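Local coordinates for cytochrome P450 (Bacillus megaterium, PDB 5L92), which binds heme and the steroid corticosterone and oxidises steroids, most likely as a monooxygenase of the cytochrome P450 family, at residues E21-F26 / F382-I387; I132-H137 / L398-N403; C257-K262 / P374-S379. All coordinates share one frame; numbering follows the deposited sequence.

Contact 1: residues E21-F26 / F382-I387; sequences ERFNPF and FELKPI
The short helix 19-22 near the N terminus of this P450 lies against the long loop that joins strands 377-378 and 399-401, and F23, beside that helix, makes most of the meeting with P386 and L384. It illustrates how one aromatic side chain can join two distant parts of a chain without any hydrogen bond between them. F23 touches by two regions. At its root, CB lies 3.9 Å from CG of P386, and CD1 of the ring comes to 4.1 Å from CB of the same proline. On the other side of the ring, the ortho carbon CD2 meets the methyl CD1 of L384 at 3.9 Å. Both partners slant across the ring, neither stacked on it nor set squarely at its rim. With CG turned opposite the backbone N (chi1 -160°), the ring lies between P386 and L384, its two ortho carbons each meeting one of them.

That loop doubles back on itself in a hairpin-like course, K385 pairing through its backbone with K396 and I387 with G394; further along it, F391 lines the corticosterone pocket, although the side chain of I387 stays about 10 Å from the steroid. The ring of F23 also stacks with Y393 and meets Y256 of helix 247-260 edge to face.

R22 supplies the polar flank. Its chain bends at chi3 (104°), bringing the guanidinium edge to the backbone of I387, where NH1 is 3.5 Å from the carbonyl O, near the guanidinium plane. This is a polar approach and not a hydrogen bond; NH2 of R22 has a long, weak ion pair with E388.

Contact 2: residues I132-H137 / L398-N403; sequences IDIVEH and LLIRKN
One carboxylate oxygen, OD1 of D133, is gripped by two backbone amides: N of L398 at 2.9 Å across the contact, and N of V135 at 3.0 Å within its own segment. The two donors come from opposite faces of the carboxylate plane, each well out of it, which should restrain the group's rotation. With CG opposite the backbone N (chi1 -177°), the acid folds back as the N-cap of helix 134-139, so the group that starts the helix also fastens the entry to strand 399-401. CB of D133 is tightly met by methyl CD2 of L399, 3.4 Å away.

The backbones show how an antiparallel ladder can run straight into a helix. I132 and I400 form a hydrogen-bonded pair, I132 N to I400 O and I400 N to I132 O both measuring 2.8 Å, the second nearly straight at 173°. D133 and L399 follow as a non-hydrogen-bonded pair. The next bond, I134 N to L398 O at 3.0 Å, already uses a residue of the helix, and its donor is tilted from the carbonyl plane.

On the sheet face carrying I132 and I400, CG1 of I134 presses on CG1 of I400 at 3.6 Å. The aliphatic end of K402 crosses I132 at about a right angle, CE 4.0 Å from CG2, while its NZ bonds to O of L129 and O of V126.

Helix 247-260 borders this apolar side, touched by I134, L398 and I400, and strand 399-401 lies between strand 131-133 and strand 377-378 in the small antiparallel sheet.

Contact 3: residues C257-K262 / P374-S379; sequences CLMEDK and PQMDWS
Aromatic contact comes first: CB of M259 sits over one face of the W378 indole, 3.5 Å from the centroid of the six-membered ring and 21° off its normal. It is a close CH-pi contact, CB lying only 3.3 Å from CZ2. Further along the same side chain, SD stands above the five-membered ring at 5.4 Å from its centroid, a more distant Met-aromatic contact. Thus one methionine addresses both rings of the indole, the bend at chi2 (-64°) placing SD. A leucine in place of the tryptophan would probably leave CB and SD of M259 without their aromatic face and open a gap beside the end of the helix.

Apolar packing carries the methionine onward, a further bend at chi3 turning CE to M376. The two methionine side chains cross at about a right angle, CE of M259 3.8 Å from CG of M376.

Charge provides the third kind of hold. NZ of K262 makes a salt bridge to OD1 of D377 at 2.8 Å, arriving from above the carboxylate plane, and the same NZ donates to O of M259 at 3.1 Å, on a lone pair in the carbonyl plane. The ammonium therefore joins a carboxylate to a carbonyl near the C-terminal end of a helix, where the positive charge of K262 would probably be favourable against the helix dipole. OD1 of D377 also accepts a weak bond from N of W378.

Helix 247-260 here gives way to helix 262-270, whose F265 also touches M259, while strand 377-378 forms an edge of the sheet and pairs with strand 399-401, from which I400 reaches both methionines.

How the contacts relate
Read from the N terminus, the chain closes three loops. Contact 1 begins at 21-26 and returns only at 382-387, joining the N-terminal region to the long loop before the last strand. Contact 2 starts at 132-137 and ends at 398-403, so its loop crosses that of contact 1. Contact 3, from 257-262 to 374-379, nests inside both. The late segments all fall within residues 374-403, binding the C-terminal part of the chain to three earlier places. Contacts 2 and 3 share the antiparallel sheet, R401 N lying 2.8 Å from D377 O, whereas contacts 1 and 2 touch where F382 packs on L398.

Contact 1: residues E21-F26 / F382-I387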
loop_
_atom_site.group_PDB
_atom_site.type_symbol
_atom_site.label_atom_id
_atom_site.label_comp_id
_atom_site.label_asym_id
_atom_site.label_seq_id
_atom_site.Cartn_x
_atom_site.Cartn_y
_atom_site.Cartn_z
ATOM N N GLU A 21 -14.327 11.524 -10.002
ATOM C CA GLU A 21 -14.962 11.376 -8.696
ATOM C C GLU A 21 -14.352 10.213 -7.919
ATOM O O GLU A 21 -14.044 10.353 -6.733
ATOM C CB GLU A 21 -16.481 11.230 -8.857
ATOM C CG GLU A 21 -17.135 12.590 -9.145
ATOM C CD GLU A 21 -18.542 12.511 -9.739
ATOM O OE1 GLU A 21 -18.968 11.412 -10.175
ATOM O OE2 GLU A 21 -19.219 13.572 -9.767
ATOM N N ARG A 22 -14.127 9.070 -8.580
ATOM C CA ARG A 22 -13.418 7.958 -7.941
ATOM C C ARG A 22 -12.056 8.371 -7.380
ATOM O O ARG A 22 -11.644 7.907 -6.313
ATOM C CB ARG A 22 -13.219 6.812 -8.939
ATOM C CG ARG A 22 -14.499 6.164 -9.431
ATOM C CD ARG A 22 -14.229 5.229 -10.617
ATOM N NE ARG A 22 -14.256 3.820 -10.232
ATOM C CZ ARG A 22 -13.191 3.060 -9.985
ATOM N NH1 ARG A 22 -11.936 3.560 -10.070
ATOM N NH2 ARG A 22 -13.396 1.773 -9.642
ATOM N N PHE A 23 -11.312 9.192 -8.100
ATOM C CA PHE A 23 -10.017 9.588 -7.578
ATOM C C PHE A 23 -10.105 10.738 -6.588
ATOM O O PHE A 23 -9.085 11.128 -6.021
ATOM C CB PHE A 23 -9.084 9.971 -8.722
ATOM C CG PHE A 23 -7.626 9.945 -8.358
ATOM C CD1 PHE A 23 -7.038 8.793 -7.876
ATOM C CD2 PHE A 23 -6.843 11.058 -8.539
ATOM C CE1 PHE A 23 -5.654 8.758 -7.545
ATOM C CE2 PHE A 23 -5.470 11.037 -8.224
ATOM C CZ PHE A 23 -4.883 9.867 -7.735
ATOM N N ASN A 24 -11.287 11.292 -6.364
ATOM C CA ASN A 24 -11.472 12.386 -5.411
ATOM C C ASN A 24 -12.707 12.076 -4.562
ATOM O O ASN A 24 -13.770 12.693 -4.704
ATOM C CB ASN A 24 -11.552 13.737 -6.126
ATOM C CG ASN A 24 -10.235 14.097 -6.846
ATOM O OD1 ASN A 24 -9.264 14.521 -6.221
ATOM N ND2 ASN A 24 -10.201 13.898 -8.157
ATOM N N PRO A 25 -12.582 11.109 -3.659
ATOM C CA PRO A 25 -13.673 10.768 -2.741
ATOM C C PRO A 25 -13.817 11.713 -1.556
ATOM O O PRO A 25 -14.681 11.482 -0.700
ATOM C CB PRO A 25 -13.272 9.358 -2.259
ATOM C CG PRO A 25 -11.745 9.383 -2.299
ATOM C CD PRO A 25 -11.402 10.233 -3.496
ATOM N N PHE A 26 -13.044 12.797 -1.503
ATOM C CA PHE A 26 -12.913 13.540 -0.250
ATOM C C PHE A 26 -14.134 14.393 0.091
ATOM O O PHE A 26 -14.372 14.632 1.274
ATOM C CB PHE A 26 -11.630 14.379 -0.293
ATOM C CG PHE A 26 -10.419 13.563 -0.755
ATOM C CD1 PHE A 26 -9.894 12.600 0.050
ATOM C CD2 PHE A 26 -9.866 13.759 -2.003
ATOM C CE1 PHE A 26 -8.803 11.839 -0.367
ATOM C CE2 PHE A 26 -8.790 13.009 -2.415
ATOM C CZ PHE A 26 -8.281 12.037 -1.602
ATOM N N PHE A 382 -1.506 13.114 -21.281
ATOM C CA PHE A 382 -1.974 12.735 -19.985
ATOM C C PHE A 382 -3.464 12.558 -19.905
ATOM O O PHE A 382 -4.200 13.338 -20.401
ATOM C CB PHE A 382 -1.529 13.718 -18.912
ATOM C CG PHE A 382 -2.148 13.466 -17.573
ATOM C CD1 PHE A 382 -3.391 13.939 -17.322
ATOM C CD2 PHE A 382 -1.522 12.730 -16.624
ATOM C CE1 PHE A 382 -4.005 13.703 -16.147
ATOM C CE2 PHE A 382 -2.136 12.471 -15.440
ATOM C CZ PHE A 382 -3.376 12.973 -15.195
ATOM N N GLU A 383 -3.856 11.506 -19.220
ATOM C CA GLU A 383 -5.239 11.194 -18.936
ATOM C C GLU A 383 -5.291 10.615 -17.544
ATOM O O GLU A 383 -4.468 9.843 -17.214
ATOM C CB GLU A 383 -5.808 10.175 -19.899
ATOM C CG GLU A 383 -6.425 10.683 -21.171
ATOM C CD GLU A 383 -6.550 9.598 -22.221
ATOM O OE1 GLU A 383 -7.171 8.568 -21.941
ATOM O OE2 GLU A 383 -6.001 9.738 -23.322
ATOM N N LEU A 384 -6.283 10.989 -16.761
ATOM C CA LEU A 384 -6.489 10.491 -15.403
ATOM C C LEU A 384 -7.082 9.080 -15.478
ATOM O O LEU A 384 -8.201 8.885 -15.978
ATOM C CB LEU A 384 -7.403 11.446 -14.630
ATOM C CG LEU A 384 -7.602 11.116 -13.164
ATOM C CD1 LEU A 384 -6.368 11.460 -12.370
ATOM C CD2 LEU A 384 -8.842 11.798 -12.598
ATOM N N LYS A 385 -6.343 8.089 -14.991
ATOM C CA LYS A 385 -6.789 6.690 -15.040
ATOM C C LYS A 385 -6.611 6.039 -13.676
ATOM O O LYS A 385 -5.633 5.311 -13.449
ATOM C CB LYS A 385 -6.047 5.905 -16.121
ATOM C CG LYS A 385 -6.125 6.554 -17.490
ATOM C CD LYS A 385 -5.600 5.611 -18.534
ATOM C CE LYS A 385 -5.481 6.259 -19.878
ATOM N NZ LYS A 385 -4.595 5.450 -20.759
ATOM N N PRO A 386 -7.569 6.235 -12.766
ATOM C CA PRO A 386 -7.455 5.645 -11.428
ATOM C C PRO A 386 -7.505 4.128 -11.463
ATOM O O PRO A 386 -8.267 3.530 -12.213
ATOM C CB PRO A 386 -8.666 6.205 -10.680
ATOM C CG PRO A 386 -9.258 7.247 -11.575
ATOM C CD PRO A 386 -8.866 6.900 -12.956
ATOM N N ILE A 387 -6.706 3.508 -10.599
ATOM C CA ILE A 387 -6.779 2.061 -10.455
ATOM C C ILE A 387 -8.182 1.665 -9.991
ATOM O O ILE A 387 -8.781 2.318 -9.126
ATOM C CB ILE A 387 -5.707 1.576 -9.471
ATOM C CG1 ILE A 387 -4.297 1.895 -10.020
ATOM C CG2 ILE A 387 -5.870 0.054 -9.236
ATOM C CD1 ILE A 387 -3.182 2.088 -8.946
#

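Contact 2: residues I132-H137 / L398-N403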
loop_
_atom_site.group_PDB
_atom_site.type_symbol
_atom_site.label_atom_id
_atom_site.label_comp_id
_atom_site.label_asym_id
_atom_site.label_seq_id
_atom_site.Cartn_x
_atom_site.Cartn_y
_atom_site.Cartn_z
ATOM N N ILE A 132 7.482 10.569 -20.585
ATOM C CA ILE A 132 7.583 9.266 -19.935
ATOM C C ILE A 132 6.373 9.005 -19.044
ATOM O O ILE A 132 5.739 9.921 -18.523
ATOM C CB ILE A 132 8.871 9.132 -19.101
ATOM C CG1 ILE A 132 8.943 10.242 -18.062
ATOM C CG2 ILE A 132 10.107 9.183 -20.013
ATOM C CD1 ILE A 132 10.115 10.118 -17.124
ATOM N N ASP A 133 6.087 7.729 -18.843
ATOM C CA ASP A 133 5.055 7.280 -17.912
ATOM C C ASP A 133 5.718 7.014 -16.561
ATOM O O ASP A 133 6.379 5.991 -16.372
ATOM C CB ASP A 133 4.359 6.050 -18.479
ATOM C CG ASP A 133 3.212 5.542 -17.594
ATOM O OD1 ASP A 133 2.979 6.084 -16.510
ATOM O OD2 ASP A 133 2.551 4.585 -17.994
ATOM N N ILE A 134 5.554 7.940 -15.616
ATOM C CA ILE A 134 6.140 7.799 -14.279
ATOM C C ILE A 134 5.874 6.396 -13.732
ATOM O O ILE A 134 6.717 5.810 -13.033
ATOM C CB ILE A 134 5.597 8.859 -13.310
ATOM C CG1 ILE A 134 5.974 10.279 -13.747
ATOM C CG2 ILE A 134 6.116 8.631 -11.915
ATOM C CD1 ILE A 134 7.414 10.458 -14.090
ATOM N N VAL A 135 4.694 5.854 -14.031
ATOM C CA VAL A 135 4.280 4.586 -13.436
ATOM C C VAL A 135 5.045 3.439 -14.083
ATOM O O VAL A 135 5.851 2.763 -13.437
ATOM C CB VAL A 135 2.747 4.398 -13.549
ATOM C CG1 VAL A 135 2.352 2.991 -13.154
ATOM C CG2 VAL A 135 1.979 5.411 -12.665
ATOM N N GLU A 136 4.861 3.255 -15.387
ATOM C CA GLU A 136 5.476 2.119 -16.059
ATOM C C GLU A 136 7.005 2.173 -15.977
ATOM O O GLU A 136 7.651 1.138 -15.771
ATOM C CB GLU A 136 5.012 2.057 -17.514
ATOM C CG GLU A 136 5.570 0.844 -18.305
ATOM C CD GLU A 136 5.370 0.944 -19.820
ATOM O OE1 GLU A 136 4.316 1.437 -20.262
ATOM O OE2 GLU A 136 6.281 0.528 -20.575
ATOM N N HIS A 137 7.609 3.361 -16.100
ATOM C CA HIS A 137 9.069 3.399 -16.232
ATOM C C HIS A 137 9.812 3.606 -14.919
ATOM O O HIS A 137 11.022 3.361 -14.880
ATOM C CB HIS A 137 9.479 4.475 -17.232
ATOM C CG HIS A 137 8.977 4.216 -18.619
ATOM N ND1 HIS A 137 9.212 3.030 -19.275
ATOM C CD2 HIS A 137 8.296 4.998 -19.491
ATOM C CE1 HIS A 137 8.670 3.075 -20.478
ATOM N NE2 HIS A 137 8.113 4.260 -20.638
ATOM N N LEU A 398 0.840 7.768 -15.639
ATOM C CA LEU A 398 1.005 9.184 -15.306
ATOM C C LEU A 398 2.018 9.777 -16.292
ATOM O O LEU A 398 3.228 9.773 -16.045
ATOM C CB LEU A 398 1.427 9.336 -13.852
ATOM C CG LEU A 398 1.696 10.741 -13.299
ATOM C CD1 LEU A 398 0.600 11.676 -13.582
ATOM C CD2 LEU A 398 1.880 10.689 -11.822
ATOM N N LEU A 399 1.509 10.256 -17.427
ATOM C CA LEU A 399 2.382 10.713 -18.504
ATOM C C LEU A 399 2.868 12.118 -18.215
ATOM O O LEU A 399 2.066 13.045 -18.037
ATOM C CB LEU A 399 1.682 10.653 -19.857
ATOM C CG LEU A 399 1.175 9.249 -20.200
ATOM C CD1 LEU A 399 0.541 9.208 -21.591
ATOM C CD2 LEU A 399 2.280 8.224 -20.069
ATOM N N ILE A 400 4.193 12.263 -18.175
ATOM C CA ILE A 400 4.865 13.512 -17.869
ATOM C C ILE A 400 5.797 13.886 -19.024
ATOM O O ILE A 400 6.442 13.018 -19.620
ATOM C CB ILE A 400 5.641 13.378 -16.541
ATOM C CG1 ILE A 400 4.682 13.209 -15.360
ATOM C CG2 ILE A 400 6.593 14.512 -16.348
ATOM C CD1 ILE A 400 3.807 14.357 -15.061
ATOM N N ARG A 401 5.890 15.172 -19.299
ATOM C CA ARG A 401 6.785 15.741 -20.266
ATOM C C ARG A 401 7.935 16.351 -19.456
ATOM O O ARG A 401 7.728 17.128 -18.571
ATOM C CB ARG A 401 6.081 16.780 -21.111
ATOM C CG ARG A 401 6.985 17.654 -21.940
ATOM C CD ARG A 401 6.355 18.207 -23.184
ATOM N NE ARG A 401 6.064 17.163 -24.110
ATOM C CZ ARG A 401 5.507 17.349 -25.271
ATOM N NH1 ARG A 401 5.201 18.533 -25.671
ATOM N NH2 ARG A 401 5.280 16.345 -26.033
ATOM N N LYS A 402 9.157 15.964 -19.769
ATOM C CA LYS A 402 10.345 16.420 -19.056
ATOM C C LYS A 402 10.700 17.878 -19.188
ATOM O O LYS A 402 11.128 18.464 -18.270
ATOM C CB LYS A 402 11.551 15.649 -19.481
ATOM C CG LYS A 402 11.543 14.211 -19.137
ATOM C CD LYS A 402 12.525 13.498 -19.999
ATOM C CE LYS A 402 12.797 12.111 -19.537
ATOM N NZ LYS A 402 13.703 11.452 -20.480
ATOM N N ASN A 403 10.511 18.434 -20.352
ATOM C CA ASN A 403 10.812 19.818 -20.618
ATOM C C ASN A 403 12.256 20.245 -20.419
ATOM O O ASN A 403 12.521 21.316 -19.931
ATOM C CB ASN A 403 9.896 20.721 -19.824
ATOM C CG ASN A 403 8.506 20.711 -20.342
ATOM O OD1 ASN A 403 8.264 20.922 -21.507
ATOM N ND2 ASN A 403 7.600 20.407 -19.489
#

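Contact 3: residues C257-K262 / P374-S379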
loop_
_atom_site.group_PDB
_atom_site.type_symbol
_atom_site.label_atom_id
_atom_site.label_comp_id
_atom_site.label_asym_id
_atom_site.label_seq_id
_atom_site.Cartn_x
_atom_site.Cartn_y
_atom_site.Cartn_z
ATOM N N CYS A 257 0.488 15.178 -7.006
ATOM C CA CYS A 257 0.190 16.308 -6.131
ATOM C C CYS A 257 1.041 17.529 -6.491
ATOM O O CYS A 257 0.538 18.664 -6.453
ATOM C CB CYS A 257 0.414 15.943 -4.669
ATOM S SG CYS A 257 -0.842 14.848 -3.902
ATOM N N LEU A 258 2.318 17.316 -6.865
ATOM C CA LEU A 258 3.216 18.424 -7.165
ATOM C C LEU A 258 2.873 19.081 -8.488
ATOM O O LEU A 258 3.074 20.294 -8.651
ATOM C CB LEU A 258 4.686 17.954 -7.145
ATOM C CG LEU A 258 5.182 17.469 -5.791
ATOM C CD1 LEU A 258 6.540 16.838 -5.933
ATOM C CD2 LEU A 258 5.210 18.517 -4.685
ATOM N N MET A 259 2.338 18.309 -9.428
ATOM C CA MET A 259 1.854 18.851 -10.685
ATOM C C MET A 259 0.519 19.565 -10.520
ATOM O O MET A 259 0.256 20.560 -11.208
ATOM C CB MET A 259 1.734 17.739 -11.718
ATOM C CG MET A 259 3.101 17.084 -12.105
ATOM S SD MET A 259 4.285 18.164 -12.917
ATOM C CE MET A 259 5.220 18.707 -11.500
ATOM N N GLU A 260 -0.344 19.049 -9.647
ATOM C CA GLU A 260 -1.600 19.723 -9.364
ATOM C C GLU A 260 -1.352 21.100 -8.767
ATOM O O GLU A 260 -2.016 22.060 -9.147
ATOM C CB GLU A 260 -2.443 18.872 -8.407
ATOM C CG GLU A 260 -3.875 19.305 -8.293
ATOM C CD GLU A 260 -4.744 18.214 -7.641
ATOM O OE1 GLU A 260 -4.271 17.515 -6.699
ATOM O OE2 GLU A 260 -5.880 18.034 -8.109
ATOM N N ASP A 261 -0.422 21.211 -7.809
ATOM C CA ASP A 261 -0.126 22.487 -7.122
ATOM C C ASP A 261 1.321 22.904 -7.379
ATOM O O ASP A 261 2.239 22.589 -6.603
ATOM C CB ASP A 261 -0.367 22.424 -5.615
ATOM C CG ASP A 261 0.030 23.721 -4.925
ATOM O OD1 ASP A 261 0.136 24.741 -5.631
ATOM O OD2 ASP A 261 0.205 23.727 -3.689
ATOM N N LYS A 262 1.509 23.673 -8.446
ATOM C CA LYS A 262 2.851 24.095 -8.817
ATOM C C LYS A 262 3.502 24.985 -7.772
ATOM O O LYS A 262 4.738 25.011 -7.698
ATOM C CB LYS A 262 2.816 24.793 -10.176
ATOM C CG LYS A 262 2.377 23.863 -11.281
ATOM C CD LYS A 262 3.312 22.678 -11.384
ATOM C CE LYS A 262 3.355 22.150 -12.810
ATOM N NZ LYS A 262 1.956 21.973 -13.354
ATOM N N PRO A 374 13.375 19.612 -13.342
ATOM C CA PRO A 374 12.613 20.629 -12.618
ATOM C C PRO A 374 11.486 21.343 -13.363
ATOM O O PRO A 374 10.678 21.935 -12.736
ATOM C CB PRO A 374 13.660 21.642 -12.203
ATOM C CG PRO A 374 14.723 21.529 -13.170
ATOM C CD PRO A 374 14.813 20.107 -13.462
ATOM N N GLN A 375 11.467 21.264 -14.672
ATOM C CA GLN A 375 10.462 21.899 -15.447
ATOM C C GLN A 375 9.419 20.913 -15.950
ATOM O O GLN A 375 8.677 21.218 -16.834
ATOM C CB GLN A 375 11.094 22.662 -16.587
ATOM C CG GLN A 375 12.077 23.723 -16.176
ATOM C CD GLN A 375 11.558 24.596 -15.065
ATOM O OE1 GLN A 375 10.505 25.213 -15.180
ATOM N NE2 GLN A 375 12.282 24.641 -13.977
ATOM N N MET A 376 9.367 19.741 -15.355
ATOM C CA MET A 376 8.407 18.738 -15.731
ATOM C C MET A 376 6.948 19.184 -15.590
ATOM O O MET A 376 6.613 19.958 -14.753
ATOM C CB MET A 376 8.655 17.419 -14.981
ATOM C CG MET A 376 7.982 17.250 -13.641
ATOM S SD MET A 376 8.244 15.668 -12.833
ATOM C CE MET A 376 9.463 16.105 -11.697
ATOM N N ASP A 377 6.106 18.675 -16.458
ATOM C CA ASP A 377 4.695 18.975 -16.433
ATOM C C ASP A 377 3.921 17.885 -17.135
ATOM O O ASP A 377 4.484 17.014 -17.733
ATOM C CB ASP A 377 4.429 20.346 -17.044
ATOM C CG ASP A 377 3.162 21.026 -16.497
ATOM O OD1 ASP A 377 2.462 20.494 -15.672
ATOM O OD2 ASP A 377 2.875 22.111 -16.921
ATOM N N TRP A 378 2.614 17.944 -17.027
ATOM C CA TRP A 378 1.777 16.984 -17.663
ATOM C C TRP A 378 2.102 16.938 -19.135
ATOM O O TRP A 378 2.310 17.933 -19.739
ATOM C CB TRP A 378 0.301 17.335 -17.535
ATOM C CG TRP A 378 -0.170 17.904 -16.282
ATOM C CD1 TRP A 378 -0.411 19.177 -16.051
ATOM C CD2 TRP A 378 -0.525 17.211 -15.102
ATOM N NE1 TRP A 378 -0.857 19.353 -14.809
ATOM C CE2 TRP A 378 -0.950 18.147 -14.199
ATOM C CE3 TRP A 378 -0.515 15.889 -14.723
ATOM C CZ2 TRP A 378 -1.351 17.816 -12.945
ATOM C CZ3 TRP A 378 -0.904 15.572 -13.508
ATOM C CH2 TRP A 378 -1.325 16.515 -12.623
ATOM N N SER A 379 2.118 15.764 -19.707
ATOM C CA SER A 379 2.333 15.636 -21.116
ATOM C C SER A 379 1.023 15.896 -21.818
ATOM O O SER A 379 -0.001 15.757 -21.242
ATOM C CB SER A 379 2.906 14.274 -21.428
ATOM O OG SER A 379 2.144 13.522 -22.308
#